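Local coordinates for protein ornithine carbamoyltransferase (Gloeobacter violaceus, PDB 3GD5) that probably catalyses the reversible transfer of a carbamoyl group from carbamoyl phosphate to ornithine, giving citrulline in arginine biosynthesis, and works as a homohexamer, at residues R13-S18 with E119-A124; R149-R154 with E266-H271; E284-E287 with I293-E296. All blocks are in the same frame, centred on the assembly; numbering follows the deposited sequence.

Interaction 1 of 3, residues R13-S18 with E119-A124; sequences RPDLLS and EYAHYA
Asp15 and Leu17 of the N-terminal loop rest against Ala121 on helix 114-124, at the edge of the parallel alpha/beta sheet of the carbamoyl-phosphate domain. The loop also runs beside strand 128-130, an outermost strand of that sheet in this chain, and Leu16 exchanges backbone hydrogen bonds with Val128 and Asn130. Residues 13-18 thus bridge the edge strand and the helix that precedes it.

The apolar part of the contact is a single pair of methyl groups. Leu17 has CG anti to its carbonyl carbon (chi1 -83°), which directs the isobutyl group at the helix, and its CD2 stands 4.1 Å from Ala121 CB. Leu117 and Glu118, one turn back, give the same leucine further contacts.

The polar side chain of Asp15 is divided between two tasks. Its OD1 accepts a hydrogen bond from Val128 N, which ties the carboxylate to the edge strand and limits its rotation. No hydrogen bond crosses to residues 119-124; there the carboxylate merely packs. Its second oxygen leans on the helix through van der Waals contact, with Asp15 OD2 lying 3.8 Å from Ala121 CB.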
ATOM      1  N   ARG A  13       2.930 -28.189  33.255  1.00 49.58           N
ATOM      2  CA  ARG A  13       3.718 -26.991  33.476  1.00 48.99           C
ATOM      3  C   ARG A  13       2.772 -25.836  33.153  1.00 48.35           C
ATOM      4  O   ARG A  13       1.681 -26.052  32.624  1.00 48.13           O
ATOM      5  CB  ARG A  13       4.899 -26.946  32.524  1.00 49.70           C
ATOM      6  CG  ARG A  13       5.888 -28.064  32.705  1.00 53.08           C
ATOM      7  CD  ARG A  13       7.142 -27.740  31.931  1.00 56.42           C
ATOM      8  NE  ARG A  13       8.037 -28.884  31.869  1.00 61.03           N
ATOM      9  CZ  ARG A  13       9.193 -28.889  31.213  1.00 64.24           C
ATOM     10  NH1 ARG A  13       9.599 -27.803  30.562  1.00 64.78           N
ATOM     11  NH2 ARG A  13       9.937 -29.989  31.197  1.00 66.52           N
ATOM     12  N   PRO A  14       3.176 -24.597  33.458  1.00 48.22           N
ATOM     13  CA  PRO A  14       2.326 -23.434  33.182  1.00 47.46           C
ATOM     14  C   PRO A  14       2.002 -23.219  31.703  1.00 46.56           C
ATOM     15  O   PRO A  14       0.868 -22.897  31.353  1.00 46.09           O
ATOM     16  CB  PRO A  14       3.134 -22.272  33.753  1.00 47.68           C
ATOM     17  CG  PRO A  14       3.907 -22.916  34.867  1.00 48.39           C
ATOM     18  CD  PRO A  14       4.360 -24.206  34.243  1.00 48.02           C
ATOM     19  N   ASP A  15       2.998 -23.413  30.841  1.00 45.13           N
ATOM     20  CA  ASP A  15       2.834 -23.190  29.409  1.00 43.43           C
ATOM     21  C   ASP A  15       3.006 -24.416  28.511  1.00 41.81           C
ATOM     22  O   ASP A  15       3.439 -25.479  28.951  1.00 40.98           O
ATOM     23  CB  ASP A  15       3.841 -22.130  28.954  1.00 42.93           C
ATOM     24  CG  ASP A  15       3.949 -20.973  29.928  1.00 44.59           C
ATOM     25  OD1 ASP A  15       2.943 -20.276  30.147  1.00 44.72           O
ATOM     26  OD2 ASP A  15       5.047 -20.761  30.479  1.00 45.87           O
ATOM     27  N   LEU A  16       2.647 -24.243  27.241  1.00 40.25           N
ATOM     28  CA  LEU A  16       2.812 -25.276  26.223  1.00 39.60           C
ATOM     29  C   LEU A  16       3.439 -24.548  25.050  1.00 39.65           C
ATOM     30  O   LEU A  16       2.748 -24.177  24.104  1.00 40.21           O
ATOM     31  CB  LEU A  16       1.476 -25.894  25.786  1.00 38.75           C
ATOM     32  CG  LEU A  16       1.634 -26.838  24.581  1.00 39.23           C
ATOM     33  CD1 LEU A  16       2.649 -27.932  24.913  1.00 39.89           C
ATOM     34  CD2 LEU A  16       0.302 -27.450  24.200  1.00 39.24           C
ATOM     35  N   LEU A  17       4.747 -24.332  25.145  1.00 39.44           N
ATOM     36  CA  LEU A  17       5.536 -23.635  24.131  1.00 39.62           C
ATOM     37  C   LEU A  17       6.124 -24.608  23.129  1.00 41.25           C
ATOM     38  O   LEU A  17       6.272 -24.294  21.948  1.00 40.53           O
ATOM     39  CB  LEU A  17       6.687 -22.887  24.800  1.00 38.87           C
ATOM     40  CG  LEU A  17       6.399 -21.517  25.404  1.00 41.58           C
ATOM     41  CD1 LEU A  17       5.024 -21.505  26.034  1.00 41.31           C
ATOM     42  CD2 LEU A  17       7.486 -21.165  26.401  1.00 38.80           C
ATOM     43  N   SER A  18       6.469 -25.787  23.635  1.00 41.67           N
ATOM     44  CA  SER A  18       7.071 -26.855  22.858  1.00 40.54           C
ATOM     45  C   SER A  18       6.401 -28.145  23.281  1.00 40.51           C
ATOM     46  O   SER A  18       5.963 -28.271  24.425  1.00 39.44           O
ATOM     47  CB  SER A  18       8.569 -26.924  23.169  1.00 41.60           C
ATOM     48  OG  SER A  18       9.111 -28.188  22.842  1.00 40.26           O
ATOM     49  N   GLU A 119       9.378 -14.797  25.336  1.00 48.91           N
ATOM     50  CA  GLU A 119       9.346 -13.450  25.908  1.00 48.03           C
ATOM     51  C   GLU A 119       7.969 -13.241  26.541  1.00 47.00           C
ATOM     52  O   GLU A 119       7.851 -12.838  27.703  1.00 43.36           O
ATOM     53  CB  GLU A 119       9.542 -12.405  24.804  1.00 51.01           C
ATOM     54  CG  GLU A 119      10.900 -11.741  24.741  1.00 56.47           C
ATOM     55  CD  GLU A 119      11.090 -10.700  25.829  1.00 59.18           C
ATOM     56  OE1 GLU A 119      11.119 -11.080  27.016  1.00 62.48           O
ATOM     57  OE2 GLU A 119      11.211  -9.500  25.499  1.00 60.18           O
ATOM     58  N   TYR A 120       6.929 -13.512  25.757  1.00 44.87           N
ATOM     59  CA  TYR A 120       5.563 -13.361  26.230  1.00 44.71           C
ATOM     60  C   TYR A 120       5.288 -14.197  27.470  1.00 45.41           C
ATOM     61  O   TYR A 120       4.783 -13.690  28.465  1.00 45.13           O
ATOM     62  CB  TYR A 120       4.566 -13.766  25.141  1.00 43.84           C
ATOM     63  CG  TYR A 120       4.300 -12.703  24.110  1.00 42.93           C
ATOM     64  CD1 TYR A 120       5.079 -12.606  22.961  1.00 41.90           C
ATOM     65  CD2 TYR A 120       3.256 -11.792  24.280  1.00 41.94           C
ATOM     66  CE1 TYR A 120       4.824 -11.629  22.006  1.00 43.81           C
ATOM     67  CE2 TYR A 120       2.994 -10.816  23.337  1.00 41.75           C
ATOM     68  CZ  TYR A 120       3.779 -10.739  22.202  1.00 42.43           C
ATOM     69  OH  TYR A 120       3.517  -9.778  21.257  1.00 45.04           O
ATOM     70  N   ALA A 121       5.609 -15.485  27.398  1.00 46.67           N
ATOM     71  CA  ALA A 121       5.372 -16.386  28.519  1.00 49.66           C
ATOM     72  C   ALA A 121       6.073 -15.867  29.763  1.00 50.63           C
ATOM     73  O   ALA A 121       5.541 -15.929  30.871  1.00 52.93           O
ATOM     74  CB  ALA A 121       5.879 -17.789  28.182  1.00 49.25           C
ATOM     75  N   HIS A 122       7.271 -15.341  29.561  1.00 50.85           N
ATOM     76  CA  HIS A 122       8.078 -14.819  30.649  1.00 52.00           C
ATOM     77  C   HIS A 122       7.439 -13.630  31.376  1.00 51.16           C
ATOM     78  O   HIS A 122       7.410 -13.589  32.606  1.00 51.68           O
ATOM     79  CB  HIS A 122       9.445 -14.421  30.093  1.00 55.12           C
ATOM     80  CG  HIS A 122      10.452 -14.084  31.144  1.00 60.12           C
ATOM     81  ND1 HIS A 122      10.249 -13.094  32.080  1.00 62.41           N
ATOM     82  CD2 HIS A 122      11.678 -14.600  31.400  1.00 61.34           C
ATOM     83  CE1 HIS A 122      11.307 -13.013  32.868  1.00 63.91           C
ATOM     84  NE2 HIS A 122      12.189 -13.916  32.475  1.00 63.55           N
ATOM     85  N   TYR A 123       6.912 -12.677  30.611  1.00 48.99           N
ATOM     86  CA  TYR A 123       6.312 -11.469  31.173  1.00 47.11           C
ATOM     87  C   TYR A 123       4.800 -11.453  31.412  1.00 45.10           C
ATOM     88  O   TYR A 123       4.326 -10.724  32.277  1.00 42.85           O
ATOM     89  CB  TYR A 123       6.677 -10.275  30.288  1.00 47.57           C
ATOM     90  CG  TYR A 123       8.106  -9.831  30.425  1.00 47.68           C
ATOM     91  CD1 TYR A 123       8.532  -9.163  31.567  1.00 49.52           C
ATOM     92  CD2 TYR A 123       9.038 -10.084  29.424  1.00 48.67           C
ATOM     93  CE1 TYR A 123       9.850  -8.754  31.709  1.00 50.45           C
ATOM     94  CE2 TYR A 123      10.362  -9.680  29.556  1.00 50.81           C
ATOM     95  CZ  TYR A 123      10.758  -9.014  30.703  1.00 50.85           C
ATOM     96  OH  TYR A 123      12.058  -8.601  30.850  1.00 53.25           O
ATOM     97  N   ALA A 124       4.052 -12.242  30.645  1.00 44.08           N
ATOM     98  CA  ALA A 124       2.598 -12.280  30.764  1.00 43.74           C
ATOM     99  C   ALA A 124       2.075 -12.639  32.151  1.00 44.90           C
ATOM    100  O   ALA A 124       1.097 -12.052  32.623  1.00 44.66           O
ATOM    101  CB  ALA A 124       2.017 -13.241  29.727  1.00 42.86           C
TER

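Interaction 2 of 3, residues R149-R154 with E266-H271; sequences RENFGR and EAIVLH
The carbonyl oxygen of Glu266 is met by two carbons of the Phe152 ring, CZ at 3.3 Å and CE2 at 3.5 Å from Glu266 O. The oxygen lies at the ring edge and near its plane, so it faces the slightly positive C-H rim. Beside it, CE2 of the ring also touches Glu266 CB at 4.2 Å. Glu266 just precedes strand 268-271, an outermost strand of the five-stranded parallel sheet in the Rossmann-like ornithine domain, whereas Phe152 ends helix 138-152, whose first residues probably bind carbamoyl phosphate.

The same ring tip reaches the strand itself: Phe152 CZ approaches Ile268 CD1 to 3.9 Å, the two side chains coming from opposite directions. The phenyl group gets there with CG anti to the carbonyl carbon (chi1 -62°). Asn151, one residue earlier, lays the end of its side chain against Ile268. Behind the aromatic residue the helix stops, Gly153 N bonding back to Arg149 O at 2.7 Å before Gly153 leaves with a positive phi. Arg154 then folds back, one face of its guanidinium lying over Phe152 CB.

With an alanine in place of Phe152, the Ile268 methyl and the Glu266 carbonyl would probably lose their shared neighbour, opening a gap between helix end and sheet edge. With no hydrogen bond or salt bridge between the two segments, their association probably rests mainly on dispersion and fit, with at most a weak, bent C-H...O attraction at the ring edge.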
ATOM      1  N   ARG A 149      -4.827 -42.329  17.167  1.00 52.08           N
ATOM      2  CA  ARG A 149      -5.385 -43.159  18.226  1.00 54.48           C
ATOM      3  C   ARG A 149      -6.808 -43.595  17.870  1.00 54.47           C
ATOM      4  O   ARG A 149      -7.147 -44.767  17.980  1.00 55.57           O
ATOM      5  CB  ARG A 149      -5.372 -42.384  19.551  1.00 56.44           C
ATOM      6  CG  ARG A 149      -6.396 -42.845  20.594  1.00 61.35           C
ATOM      7  CD  ARG A 149      -6.098 -44.211  21.195  1.00 63.63           C
ATOM      8  NE  ARG A 149      -4.899 -44.208  22.032  1.00 66.56           N
ATOM      9  CZ  ARG A 149      -4.611 -45.155  22.923  1.00 68.60           C
ATOM     10  NH1 ARG A 149      -3.495 -45.084  23.644  1.00 68.39           N
ATOM     11  NH2 ARG A 149      -5.448 -46.169  23.108  1.00 68.61           N
ATOM     12  N   GLU A 150      -7.636 -42.655  17.432  1.00 54.04           N
ATOM     13  CA  GLU A 150      -9.013 -42.975  17.070  1.00 52.24           C
ATOM     14  C   GLU A 150      -9.090 -43.920  15.872  1.00 52.03           C
ATOM     15  O   GLU A 150     -10.112 -44.574  15.669  1.00 52.96           O
ATOM     16  CB  GLU A 150      -9.800 -41.699  16.750  1.00 50.42           C
ATOM     17  CG  GLU A 150      -9.869 -40.691  17.890  1.00 52.05           C
ATOM     18  CD  GLU A 150     -10.677 -39.445  17.530  1.00 52.59           C
ATOM     19  OE1 GLU A 150     -10.440 -38.875  16.441  1.00 49.56           O
ATOM     20  OE2 GLU A 150     -11.542 -39.035  18.341  1.00 52.57           O
ATOM     21  N   ASN A 151      -8.024 -43.992  15.079  1.00 50.24           N
ATOM     22  CA  ASN A 151      -8.018 -44.867  13.910  1.00 50.62           C
ATOM     23  C   ASN A 151      -7.447 -46.270  14.135  1.00 51.18           C
ATOM     24  O   ASN A 151      -7.873 -47.225  13.483  1.00 51.27           O
ATOM     25  CB  ASN A 151      -7.260 -44.221  12.744  1.00 49.71           C
ATOM     26  CG  ASN A 151      -8.109 -43.231  11.973  1.00 51.09           C
ATOM     27  OD1 ASN A 151      -8.325 -42.100  12.415  1.00 51.10           O
ATOM     28  ND2 ASN A 151      -8.607 -43.657  10.816  1.00 48.52           N
ATOM     29  N   PHE A 152      -6.484 -46.402  15.041  1.00 50.32           N
ATOM     30  CA  PHE A 152      -5.882 -47.704  15.289  1.00 50.86           C
ATOM     31  C   PHE A 152      -6.082 -48.212  16.717  1.00 51.74           C
ATOM     32  O   PHE A 152      -5.636 -49.307  17.062  1.00 51.88           O
ATOM     33  CB  PHE A 152      -4.386 -47.662  14.971  1.00 49.24           C
ATOM     34  CG  PHE A 152      -4.076 -47.343  13.536  1.00 49.86           C
ATOM     35  CD1 PHE A 152      -3.865 -46.028  13.129  1.00 49.97           C
ATOM     36  CD2 PHE A 152      -3.983 -48.358  12.589  1.00 48.57           C
ATOM     37  CE1 PHE A 152      -3.561 -45.729  11.804  1.00 48.85           C
ATOM     38  CE2 PHE A 152      -3.679 -48.072  11.257  1.00 49.16           C
ATOM     39  CZ  PHE A 152      -3.467 -46.755  10.864  1.00 50.10           C
ATOM     40  N   GLY A 153      -6.750 -47.416  17.542  1.00 52.07           N
ATOM     41  CA  GLY A 153      -6.991 -47.814  18.918  1.00 53.13           C
ATOM     42  C   GLY A 153      -5.719 -47.929  19.739  1.00 53.61           C
ATOM     43  O   GLY A 153      -5.724 -48.509  20.822  1.00 54.74           O
ATOM     44  N   ARG A 154      -4.628 -47.374  19.224  1.00 53.95           N
ATOM     45  CA  ARG A 154      -3.341 -47.416  19.914  1.00 54.60           C
ATOM     46  C   ARG A 154      -2.380 -46.426  19.262  1.00 53.92           C
ATOM     47  O   ARG A 154      -2.654 -45.906  18.181  1.00 52.86           O
ATOM     48  CB  ARG A 154      -2.742 -48.825  19.834  1.00 55.87           C
ATOM     49  CG  ARG A 154      -2.505 -49.308  18.402  1.00 57.74           C
ATOM     50  CD  ARG A 154      -1.815 -50.662  18.357  1.00 59.80           C
ATOM     51  NE  ARG A 154      -1.687 -51.169  16.990  1.00 61.28           N
ATOM     52  CZ  ARG A 154      -2.713 -51.524  16.218  1.00 63.55           C
ATOM     53  NH1 ARG A 154      -3.954 -51.430  16.675  1.00 63.50           N
ATOM     54  NH2 ARG A 154      -2.500 -51.972  14.984  1.00 63.57           N
ATOM     55  N   GLU A 266      -3.377 -50.892   6.060  1.00 59.89           N
ATOM     56  CA  GLU A 266      -4.354 -50.061   6.756  1.00 59.94           C
ATOM     57  C   GLU A 266      -3.789 -48.654   6.929  1.00 57.91           C
ATOM     58  O   GLU A 266      -4.176 -47.932   7.843  1.00 57.58           O
ATOM     59  CB  GLU A 266      -4.675 -50.652   8.135  1.00 62.16           C
ATOM     60  CG  GLU A 266      -4.278 -52.114   8.307  1.00 66.14           C
ATOM     61  CD  GLU A 266      -2.768 -52.313   8.381  1.00 67.87           C
ATOM     62  OE1 GLU A 266      -2.143 -51.779   9.329  1.00 69.65           O
ATOM     63  OE2 GLU A 266      -2.207 -52.998   7.496  1.00 67.09           O
ATOM     64  N   ALA A 267      -2.874 -48.270   6.046  1.00 55.20           N
ATOM     65  CA  ALA A 267      -2.249 -46.958   6.121  1.00 53.85           C
ATOM     66  C   ALA A 267      -3.230 -45.801   5.984  1.00 52.71           C
ATOM     67  O   ALA A 267      -4.145 -45.818   5.153  1.00 51.26           O
ATOM     68  CB  ALA A 267      -1.156 -46.835   5.065  1.00 54.16           C
ATOM     69  N   ILE A 268      -3.007 -44.788   6.814  1.00 51.98           N
ATOM     70  CA  ILE A 268      -3.816 -43.579   6.842  1.00 49.65           C
ATOM     71  C   ILE A 268      -2.957 -42.419   6.333  1.00 47.63           C
ATOM     72  O   ILE A 268      -1.730 -42.442   6.476  1.00 46.93           O
ATOM     73  CB  ILE A 268      -4.310 -43.306   8.294  1.00 50.81           C
ATOM     74  CG1 ILE A 268      -5.752 -43.793   8.441  1.00 51.02           C
ATOM     75  CG2 ILE A 268      -4.181 -41.842   8.653  1.00 52.83           C
ATOM     76  CD1 ILE A 268      -5.922 -45.268   8.194  1.00 50.09           C
ATOM     77  N   VAL A 269      -3.599 -41.426   5.719  1.00 44.73           N
ATOM     78  CA  VAL A 269      -2.891 -40.256   5.198  1.00 42.48           C
ATOM     79  C   VAL A 269      -3.311 -38.987   5.940  1.00 40.98           C
ATOM     80  O   VAL A 269      -4.495 -38.646   5.984  1.00 39.23           O
ATOM     81  CB  VAL A 269      -3.161 -40.044   3.687  1.00 42.97           C
ATOM     82  CG1 VAL A 269      -2.456 -38.782   3.205  1.00 41.47           C
ATOM     83  CG2 VAL A 269      -2.672 -41.247   2.894  1.00 42.77           C
ATOM     84  N   LEU A 270      -2.335 -38.295   6.525  1.00 37.94           N
ATOM     85  CA  LEU A 270      -2.602 -37.061   7.260  1.00 38.16           C
ATOM     86  C   LEU A 270      -1.921 -35.862   6.619  1.00 36.19           C
ATOM     87  O   LEU A 270      -0.831 -35.976   6.059  1.00 37.20           O
ATOM     88  CB  LEU A 270      -2.124 -37.170   8.718  1.00 36.43           C
ATOM     89  CG  LEU A 270      -2.810 -38.184   9.639  1.00 36.94           C
ATOM     90  CD1 LEU A 270      -2.323 -37.998  11.069  1.00 35.47           C
ATOM     91  CD2 LEU A 270      -4.314 -38.001   9.566  1.00 36.91           C
ATOM     92  N   HIS A 271      -2.582 -34.712   6.695  1.00 35.07           N
ATOM     93  CA  HIS A 271      -2.036 -33.464   6.168  1.00 34.21           C
ATOM     94  C   HIS A 271      -2.575 -32.365   7.078  1.00 32.64           C
ATOM     95  O   HIS A 271      -3.781 -32.235   7.249  1.00 33.78           O
ATOM     96  CB  HIS A 271      -2.486 -33.244   4.713  1.00 33.41           C
ATOM     97  CG  HIS A 271      -1.815 -32.083   4.044  1.00 34.26           C
ATOM     98  ND1 HIS A 271      -1.217 -32.181   2.804  1.00 33.97           N
ATOM     99  CD2 HIS A 271      -1.668 -30.792   4.432  1.00 31.98           C
ATOM    100  CE1 HIS A 271      -0.736 -31.000   2.456  1.00 32.30           C
ATOM    101  NE2 HIS A 271      -0.997 -30.140   3.425  1.00 34.10           N
TER

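Interaction 3 of 3, residues E284-E287 with I293-E296; sequences EVME and IWDE
Met286 bridges two helices, touching Ile293 with CG, midway along its side chain, and Trp294 with the tip. Its first torsion lies away from the staggered positions (chi1 -128°), and the chain is then extended to the sulfur and bent at chi3 (114°), a turn that carries CE across to the indole. There Met286 CE stands 3.9 Å from Trp294 CH2, approaching the benzo part of the ring obliquely.

Ile293 extends its CG1 branch toward the methionine, and Ile293 CD1 lies only 3.5 Å from Met286 CG, tighter than usual carbon packing; the two side chains cross at about a right angle. Its other branch turns to the tryptophan: Ile293 CG2 sits above one face of the indole, displaced toward the rim. Each of the three side chains thus touches the other two.

This cluster joins short helix 283-287 to the start of helix 293-312. Ile293 also packs on Leu273, a probable carbamoyl-phosphate-binding residue. Asp95 of the second subunit packs on Met286 and Trp294, and Glu287 and Asp295 form salt bridges to Arg98 and Arg102 of that subunit. Within the chain, Val285 packs on Val269 and Ile293 on His271, setting both helices against strand 268-271.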
ATOM      1  N   GLU A 284      -6.313 -37.150  -5.733  1.00 46.07           N
ATOM      2  CA  GLU A 284      -6.763 -38.528  -5.578  1.00 46.44           C
ATOM      3  C   GLU A 284      -6.598 -39.043  -4.154  1.00 45.77           C
ATOM      4  O   GLU A 284      -7.539 -39.576  -3.560  1.00 44.25           O
ATOM      5  CB  GLU A 284      -5.988 -39.427  -6.538  1.00 49.51           C
ATOM      6  CG  GLU A 284      -6.379 -40.892  -6.493  1.00 53.05           C
ATOM      7  CD  GLU A 284      -5.562 -41.730  -7.460  1.00 56.60           C
ATOM      8  OE1 GLU A 284      -4.361 -41.949  -7.192  1.00 58.45           O
ATOM      9  OE2 GLU A 284      -6.118 -42.158  -8.494  1.00 58.56           O
ATOM     10  N   VAL A 285      -5.398 -38.885  -3.605  1.00 45.91           N
ATOM     11  CA  VAL A 285      -5.130 -39.349  -2.251  1.00 45.49           C
ATOM     12  C   VAL A 285      -5.874 -38.492  -1.233  1.00 45.36           C
ATOM     13  O   VAL A 285      -6.514 -39.011  -0.315  1.00 45.17           O
ATOM     14  CB  VAL A 285      -3.622 -39.320  -1.938  1.00 45.80           C
ATOM     15  CG1 VAL A 285      -3.375 -39.758  -0.504  1.00 44.73           C
ATOM     16  CG2 VAL A 285      -2.883 -40.236  -2.898  1.00 45.86           C
ATOM     17  N   MET A 286      -5.799 -37.179  -1.402  1.00 44.80           N
ATOM     18  CA  MET A 286      -6.474 -36.276  -0.477  1.00 43.81           C
ATOM     19  C   MET A 286      -7.963 -36.588  -0.387  1.00 44.37           C
ATOM     20  O   MET A 286      -8.539 -36.599   0.700  1.00 44.67           O
ATOM     21  CB  MET A 286      -6.299 -34.834  -0.934  1.00 42.38           C
ATOM     22  CG  MET A 286      -5.774 -33.908   0.140  1.00 41.17           C
ATOM     23  SD  MET A 286      -5.771 -32.235  -0.429  1.00 33.80           S
ATOM     24  CE  MET A 286      -7.022 -31.542   0.686  1.00 37.81           C
ATOM     25  N   GLU A 287      -8.579 -36.831  -1.539  1.00 45.43           N
ATOM     26  CA  GLU A 287     -10.005 -37.129  -1.611  1.00 46.80           C
ATOM     27  C   GLU A 287     -10.286 -38.627  -1.493  1.00 47.87           C
ATOM     28  O   GLU A 287     -11.442 -39.042  -1.419  1.00 49.07           O
ATOM     29  CB  GLU A 287     -10.574 -36.622  -2.942  1.00 47.72           C
ATOM     30  CG  GLU A 287     -10.403 -35.125  -3.207  1.00 46.27           C
ATOM     31  CD  GLU A 287     -11.134 -34.262  -2.192  1.00 45.50           C
ATOM     32  OE1 GLU A 287     -12.020 -34.788  -1.489  1.00 44.14           O
ATOM     33  OE2 GLU A 287     -10.829 -33.053  -2.109  1.00 46.22           O
ATOM     34  N   ILE A 293      -7.645 -36.452   6.775  1.00 40.84           N
ATOM     35  CA  ILE A 293      -7.420 -35.010   6.848  1.00 39.43           C
ATOM     36  C   ILE A 293      -8.539 -34.184   7.489  1.00 38.26           C
ATOM     37  O   ILE A 293      -8.265 -33.313   8.324  1.00 36.89           O
ATOM     38  CB  ILE A 293      -7.129 -34.462   5.441  1.00 39.70           C
ATOM     39  CG1 ILE A 293      -5.785 -35.011   4.959  1.00 39.32           C
ATOM     40  CG2 ILE A 293      -7.115 -32.938   5.446  1.00 41.93           C
ATOM     41  CD1 ILE A 293      -5.492 -34.698   3.512  1.00 39.65           C
ATOM     42  N   TRP A 294      -9.787 -34.451   7.106  1.00 36.86           N
ATOM     43  CA  TRP A 294     -10.924 -33.711   7.645  1.00 36.68           C
ATOM     44  C   TRP A 294     -11.144 -34.049   9.121  1.00 37.54           C
ATOM     45  O   TRP A 294     -11.431 -33.153   9.923  1.00 37.55           O
ATOM     46  CB  TRP A 294     -12.187 -33.978   6.805  1.00 36.30           C
ATOM     47  CG  TRP A 294     -11.953 -33.724   5.319  1.00 39.30           C
ATOM     48  CD1 TRP A 294     -12.263 -34.564   4.291  1.00 39.08           C
ATOM     49  CD2 TRP A 294     -11.275 -32.599   4.723  1.00 38.09           C
ATOM     50  NE1 TRP A 294     -11.812 -34.046   3.098  1.00 39.99           N
ATOM     51  CE2 TRP A 294     -11.205 -32.843   3.333  1.00 38.30           C
ATOM     52  CE3 TRP A 294     -10.717 -31.417   5.229  1.00 38.76           C
ATOM     53  CZ2 TRP A 294     -10.597 -31.949   2.438  1.00 36.43           C
ATOM     54  CZ3 TRP A 294     -10.110 -30.525   4.340  1.00 38.62           C
ATOM     55  CH2 TRP A 294     -10.057 -30.801   2.957  1.00 36.31           C
ATOM     56  N   ASP A 295     -10.997 -35.322   9.490  1.00 37.49           N
ATOM     57  CA  ASP A 295     -11.141 -35.711  10.898  1.00 37.46           C
ATOM     58  C   ASP A 295      -9.984 -35.087  11.685  1.00 36.19           C
ATOM     59  O   ASP A 295     -10.150 -34.599  12.804  1.00 36.56           O
ATOM     60  CB  ASP A 295     -11.097 -37.241  11.063  1.00 40.02           C
ATOM     61  CG  ASP A 295     -12.298 -37.943  10.437  1.00 39.84           C
ATOM     62  OD1 ASP A 295     -13.394 -37.351  10.398  1.00 41.78           O
ATOM     63  OD2 ASP A 295     -12.152 -39.100  10.001  1.00 40.68           O
ATOM     64  N   GLU A 296      -8.804 -35.105  11.080  1.00 35.87           N
ATOM     65  CA  GLU A 296      -7.608 -34.541  11.691  1.00 34.95           C
ATOM     66  C   GLU A 296      -7.794 -33.046  11.965  1.00 36.57           C
ATOM     67  O   GLU A 296      -7.364 -32.541  12.997  1.00 36.96           O
ATOM     68  CB  GLU A 296      -6.422 -34.767  10.755  1.00 34.20           C
ATOM     69  CG  GLU A 296      -5.123 -34.111  11.174  1.00 35.54           C
ATOM     70  CD  GLU A 296      -4.086 -34.155  10.063  1.00 35.55           C
ATOM     71  OE1 GLU A 296      -2.929 -33.759  10.310  1.00 37.66           O
ATOM     72  OE2 GLU A 296      -4.433 -34.584   8.940  1.00 33.91           O
TER

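The three contacts come in sequence along the chain, none enclosing another. Interaction 1 belongs to the carbamoyl-phosphate domain and lies across the chain's centre from the others, its centre 31 Å from that of interaction 2 and 33 Å from that of interaction 3. The latter two, with centres 12 Å apart, meet at strand 268-271, which belongs to interaction 2 and is packed on by the helices of interaction 3; Glu296 OE2 probably accepts a hydrogen bond from His271 N at 2.9 Å. Helices 138-152 and 293-312, the latter running from interaction 3 to Leu16 of interaction 1, probably hold the two domains together around the site between them, as in related carbamoyltransferases.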